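Local coordinates for acyl-CoA thioesterase II TesB2 (Mycobacterium marinum, PDB 3U0A), which probably hydrolyses fatty acyl-CoA thioesters to the free fatty acid and coenzyme A, at residues A246-F258 with V265-P277. Numbering follows the deposited sequence.
Sequences AGGGRALTHGKIF and VAAVMQEGLTRYP. With SO4 (sulfate ion), chain L.
Strands 250-258 and 265-275 pair as an antiparallel beta hairpin in the second hotdog-family region of the chain, one face turned to helix 186-200 and the other to the second subunit. Backbone bonds run from Gly249 O, which takes the N-H of Thr274, to Ile257, where Val265 N reaches Ile257 O while Ile257 N reaches Ala266 O. Val265 and Ala266 thus share one partner in a classic beta bulge. Gln270 O is gripped twice: Thr253 N approaches nearly along the carbonyl axis, and Thr253 OG1, set by chi1 of 67° between its own backbone N and carbonyl carbon, donates to the same Gln270 O at 3.0 Å, tilted 31° from the carbonyl plane.

On the helix side, Ile257 CG2 packs on Val265 CG2 (3.8 Å), and the CD1 of Ile257 lies more loosely by Ala266 CB and Val268 CG2; Leu193 covers Ile257 and Ala266. On the subunit side, Met269, bent at chi2 and chi3, brings SD to the edge of the His254 ring, 3.4 Å from ND1, and CE to 4.1 Å from Leu252 CD2. The His254 ring also meets its counterpart in the second subunit.

At the other end of the pair, beside the type I' turn from Gly247 to Arg250, the extended Glu271 side chain forms a salt bridge with Arg250, OE2 to NE 3.0 Å. The carboxylate and guanidinium planes stand 86° apart, and NE comes from above the carboxylate plane. Arg250 NH1 bonds Gln111 of the second subunit, tying this pair into the interface. An antiparallel sheet wrapped round a long helix is the hallmark of the hotdog fold; this hairpin supplies two of its strands, packed on helix 186-200.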
loop_
_atom_site.group_PDB
_atom_site.type_symbol
_atom_site.label_atom_id
_atom_site.label_comp_id
_atom_site.label_asym_id
_atom_site.label_seq_id
_atom_site.Cartn_x
_atom_site.Cartn_y
_atom_site.Cartn_z
ATOM N N ALA A 246 3.308 -14.599 5.882
ATOM C CA ALA A 246 4.749 -14.435 5.893
ATOM C C ALA A 246 5.378 -15.618 5.169
ATOM O O ALA A 246 4.815 -16.694 5.166
ATOM C CB ALA A 246 5.259 -14.339 7.309
ATOM N N GLY A 247 6.572 -15.404 4.610
ATOM C CA GLY A 247 7.282 -16.386 3.785
ATOM C C GLY A 247 8.440 -15.738 3.042
ATOM O O GLY A 247 8.497 -14.509 2.879
ATOM N N GLY A 248 9.390 -16.572 2.614
ATOM C CA GLY A 248 10.519 -16.151 1.768
ATOM C C GLY A 248 11.417 -15.112 2.433
ATOM O O GLY A 248 12.152 -14.390 1.744
ATOM N N GLY A 249 11.341 -15.042 3.765
ATOM C CA GLY A 249 12.103 -14.081 4.532
ATOM C C GLY A 249 11.368 -12.774 4.747
ATOM O O GLY A 249 11.957 -11.778 5.174
ATOM N N ARG A 250 10.075 -12.767 4.454
ATOM C CA ARG A 250 9.306 -11.536 4.516
ATOM C C ARG A 250 8.055 -11.814 5.298
ATOM O O ARG A 250 7.720 -12.965 5.535
ATOM C CB ARG A 250 8.957 -10.992 3.092
ATOM C CG ARG A 250 10.154 -10.815 2.190
ATOM C CD ARG A 250 9.866 -10.018 0.906
ATOM N NE ARG A 250 8.699 -10.478 0.178
ATOM C CZ ARG A 250 8.587 -11.634 -0.453
ATOM N NH1 ARG A 250 9.563 -12.508 -0.474
ATOM N NH2 ARG A 250 7.458 -11.922 -1.035
ATOM N N ALA A 251 7.382 -10.741 5.690
ATOM C CA ALA A 251 6.106 -10.815 6.354
ATOM C C ALA A 251 5.340 -9.597 5.910
ATOM O O ALA A 251 5.886 -8.521 5.844
ATOM C CB ALA A 251 6.271 -10.825 7.865
ATOM N N LEU A 252 4.071 -9.768 5.605
ATOM C CA LEU A 252 3.226 -8.672 5.294
ATOM C C LEU A 252 2.336 -8.434 6.473
ATOM O O LEU A 252 1.869 -9.375 7.115
ATOM C CB LEU A 252 2.380 -8.993 4.085
ATOM C CG LEU A 252 1.615 -7.829 3.483
ATOM C CD1 LEU A 252 2.595 -6.739 3.042
ATOM C CD2 LEU A 252 0.756 -8.345 2.342
ATOM N N THR A 253 2.110 -7.155 6.754
ATOM C CA THR A 253 1.201 -6.732 7.802
ATOM C C THR A 253 0.293 -5.594 7.311
ATOM O O THR A 253 0.486 -4.989 6.257
ATOM C CB THR A 253 1.979 -6.360 9.087
ATOM O OG1 THR A 253 2.784 -5.189 8.877
ATOM C CG2 THR A 253 2.868 -7.544 9.527
ATOM N N HIS A 254 -0.733 -5.346 8.100
ATOM C CA HIS A 254 -1.884 -4.574 7.663
ATOM C C HIS A 254 -2.647 -4.095 8.845
ATOM O O HIS A 254 -2.891 -4.883 9.786
ATOM C CB HIS A 254 -2.810 -5.458 6.844
ATOM C CG HIS A 254 -4.128 -4.811 6.534
ATOM N ND1 HIS A 254 -4.254 -3.855 5.609
ATOM C CD2 HIS A 254 -5.397 -4.982 7.107
ATOM C CE1 HIS A 254 -5.542 -3.446 5.560
ATOM N NE2 HIS A 254 -6.235 -4.135 6.482
ATOM N N GLY A 255 -3.090 -2.841 8.816
ATOM C CA GLY A 255 -3.979 -2.407 9.861
ATOM C C GLY A 255 -4.874 -1.239 9.573
ATOM O O GLY A 255 -4.664 -0.531 8.599
ATOM N N LYS A 256 -5.858 -1.055 10.462
ATOM C CA LYS A 256 -6.795 0.059 10.421
ATOM C C LYS A 256 -6.816 0.735 11.777
ATOM O O LYS A 256 -6.692 0.101 12.795
ATOM C CB LYS A 256 -8.203 -0.423 10.105
ATOM C CG LYS A 256 -8.265 -1.530 9.096
ATOM C CD LYS A 256 -9.572 -1.474 8.324
ATOM C CE LYS A 256 -9.585 -2.506 7.186
ATOM N NZ LYS A 256 -9.731 -3.911 7.671
ATOM N N ILE A 257 -6.977 2.038 11.779
ATOM C CA ILE A 257 -6.910 2.786 13.003
ATOM C C ILE A 257 -8.233 3.502 13.225
ATOM O O ILE A 257 -8.740 4.173 12.336
ATOM C CB ILE A 257 -5.718 3.750 12.969
ATOM C CG1 ILE A 257 -4.436 2.965 13.122
ATOM C CG2 ILE A 257 -5.783 4.737 14.103
ATOM C CD1 ILE A 257 -3.398 3.296 12.100
ATOM N N PHE A 258 -8.815 3.291 14.402
ATOM C CA PHE A 258 -10.080 3.906 14.750
ATOM C C PHE A 258 -9.907 4.820 15.958
ATOM O O PHE A 258 -9.032 4.599 16.797
ATOM C CB PHE A 258 -11.094 2.878 15.122
ATOM C CG PHE A 258 -11.401 1.922 14.059
ATOM C CD1 PHE A 258 -12.533 2.078 13.301
ATOM C CD2 PHE A 258 -10.619 0.810 13.867
ATOM C CE1 PHE A 258 -12.863 1.159 12.322
ATOM C CE2 PHE A 258 -10.937 -0.114 12.899
ATOM C CZ PHE A 258 -12.056 0.058 12.115
ATOM N N VAL A 265 -10.081 6.097 10.624
ATOM C CA VAL A 265 -9.353 7.312 10.298
ATOM C C VAL A 265 -8.114 7.085 9.467
ATOM O O VAL A 265 -7.700 8.016 8.791
ATOM C CB VAL A 265 -8.972 8.086 11.584
ATOM C CG1 VAL A 265 -10.227 8.401 12.387
ATOM C CG2 VAL A 265 -8.002 7.300 12.446
ATOM N N ALA A 266 -7.531 5.868 9.518
ATOM C CA ALA A 266 -6.382 5.476 8.663
ATOM C C ALA A 266 -6.237 3.956 8.436
ATOM O O ALA A 266 -6.662 3.142 9.265
ATOM C CB ALA A 266 -5.072 6.074 9.184
ATOM N N ALA A 267 -5.689 3.596 7.269
ATOM C CA ALA A 267 -5.372 2.224 6.888
ATOM C C ALA A 267 -3.903 2.167 6.575
ATOM O O ALA A 267 -3.342 3.142 6.088
ATOM C CB ALA A 267 -6.173 1.782 5.681
ATOM N N VAL A 268 -3.259 1.053 6.898
ATOM C CA VAL A 268 -1.833 0.902 6.629
ATOM C C VAL A 268 -1.541 -0.510 6.169
ATOM O O VAL A 268 -2.106 -1.460 6.696
ATOM C CB VAL A 268 -0.952 1.149 7.883
ATOM C CG1 VAL A 268 0.513 0.938 7.553
ATOM C CG2 VAL A 268 -1.168 2.541 8.478
ATOM N N MET A 269 -0.653 -0.636 5.187
ATOM C CA MET A 269 -0.008 -1.905 4.855
ATOM C C MET A 269 1.494 -1.712 4.889
ATOM O O MET A 269 1.976 -0.689 4.440
ATOM C CB MET A 269 -0.405 -2.326 3.476
ATOM C CG MET A 269 -1.807 -2.874 3.430
ATOM S SD MET A 269 -1.627 -4.636 3.641
ATOM C CE MET A 269 -1.892 -5.207 1.971
ATOM N N GLN A 270 2.216 -2.705 5.411
ATOM C CA GLN A 270 3.658 -2.664 5.528
ATOM C C GLN A 270 4.234 -4.054 5.446
ATOM O O GLN A 270 3.745 -4.995 6.083
ATOM C CB GLN A 270 4.041 -2.021 6.850
ATOM C CG GLN A 270 5.517 -1.977 7.199
ATOM C CD GLN A 270 5.803 -0.945 8.292
ATOM O OE1 GLN A 270 5.047 -0.852 9.259
ATOM N NE2 GLN A 270 6.867 -0.158 8.138
ATOM N N GLU A 271 5.270 -4.174 4.626
ATOM C CA GLU A 271 6.024 -5.405 4.518
ATOM C C GLU A 271 7.370 -5.228 5.273
ATOM O O GLU A 271 7.945 -4.141 5.280
ATOM C CB GLU A 271 6.232 -5.753 3.047
ATOM C CG GLU A 271 6.856 -7.118 2.841
ATOM C CD GLU A 271 6.876 -7.554 1.381
ATOM O OE1 GLU A 271 7.307 -6.743 0.488
ATOM O OE2 GLU A 271 6.463 -8.726 1.145
ATOM N N GLY A 272 7.857 -6.289 5.902
ATOM C CA GLY A 272 9.135 -6.276 6.583
ATOM C C GLY A 272 10.002 -7.471 6.229
ATOM O O GLY A 272 9.525 -8.484 5.711
ATOM N N LEU A 273 11.289 -7.343 6.506
ATOM C CA LEU A 273 12.192 -8.479 6.500
ATOM C C LEU A 273 11.897 -9.307 7.734
ATOM O O LEU A 273 11.734 -8.763 8.799
ATOM C CB LEU A 273 13.656 -8.007 6.497
ATOM C CG LEU A 273 14.724 -9.067 6.273
ATOM C CD1 LEU A 273 14.700 -9.579 4.842
ATOM C CD2 LEU A 273 16.065 -8.469 6.640
ATOM N N THR A 274 11.755 -10.620 7.572
ATOM C CA THR A 274 11.660 -11.519 8.698
ATOM C C THR A 274 12.360 -12.796 8.280
ATOM O O THR A 274 11.739 -13.820 7.998
ATOM C CB THR A 274 10.218 -11.763 9.151
ATOM O OG1 THR A 274 9.461 -12.198 8.044
ATOM C CG2 THR A 274 9.580 -10.513 9.742
ATOM N N ARG A 275 13.685 -12.681 8.261
ATOM C CA ARG A 275 14.571 -13.613 7.597
ATOM C C ARG A 275 15.440 -14.491 8.528
ATOM O O ARG A 275 16.098 -14.007 9.430
ATOM C CB ARG A 275 15.488 -12.835 6.640
ATOM C CG ARG A 275 16.411 -13.696 5.781
ATOM C CD ARG A 275 17.091 -12.864 4.725
ATOM N NE ARG A 275 17.982 -11.895 5.363
ATOM C CZ ARG A 275 18.500 -10.807 4.801
ATOM N NH1 ARG A 275 19.295 -10.031 5.536
ATOM N NH2 ARG A 275 18.229 -10.470 3.543
ATOM N N TYR A 276 15.419 -15.793 8.255
ATOM C CA TYR A 276 16.371 -16.740 8.823
ATOM C C TYR A 276 17.794 -16.532 8.240
ATOM O O TYR A 276 17.986 -16.474 7.018
ATOM C CB TYR A 276 15.929 -18.187 8.559
ATOM C CG TYR A 276 14.632 -18.633 9.241
ATOM C CD1 TYR A 276 14.198 -18.049 10.449
ATOM C CD2 TYR A 276 13.852 -19.682 8.704
ATOM C CE1 TYR A 276 13.030 -18.464 11.075
ATOM C CE2 TYR A 276 12.680 -20.096 9.331
ATOM C CZ TYR A 276 12.280 -19.476 10.519
ATOM O OH TYR A 276 11.139 -19.847 11.198
ATOM N N PRO A 277 18.790 -16.428 9.122
ATOM C CA PRO A 277 20.163 -16.475 8.645
ATOM C C PRO A 277 20.335 -17.730 7.798
ATOM O O PRO A 277 19.603 -18.704 7.983
ATOM C CB PRO A 277 20.993 -16.564 9.940
ATOM C CG PRO A 277 20.105 -16.012 11.008
ATOM C CD PRO A 277 18.708 -16.399 10.594
HETATM S S SO4 L . -9.196 -7.472 6.060
HETATM O O1 SO4 L . -8.681 -6.193 5.478
HETATM O O2 SO4 L . -8.803 -8.652 5.177
HETATM O O3 SO4 L . -8.680 -7.578 7.467
HETATM O O4 SO4 L . -10.704 -7.377 6.062
HETATM O O HOH W 1 5.321 -9.521 -0.911
#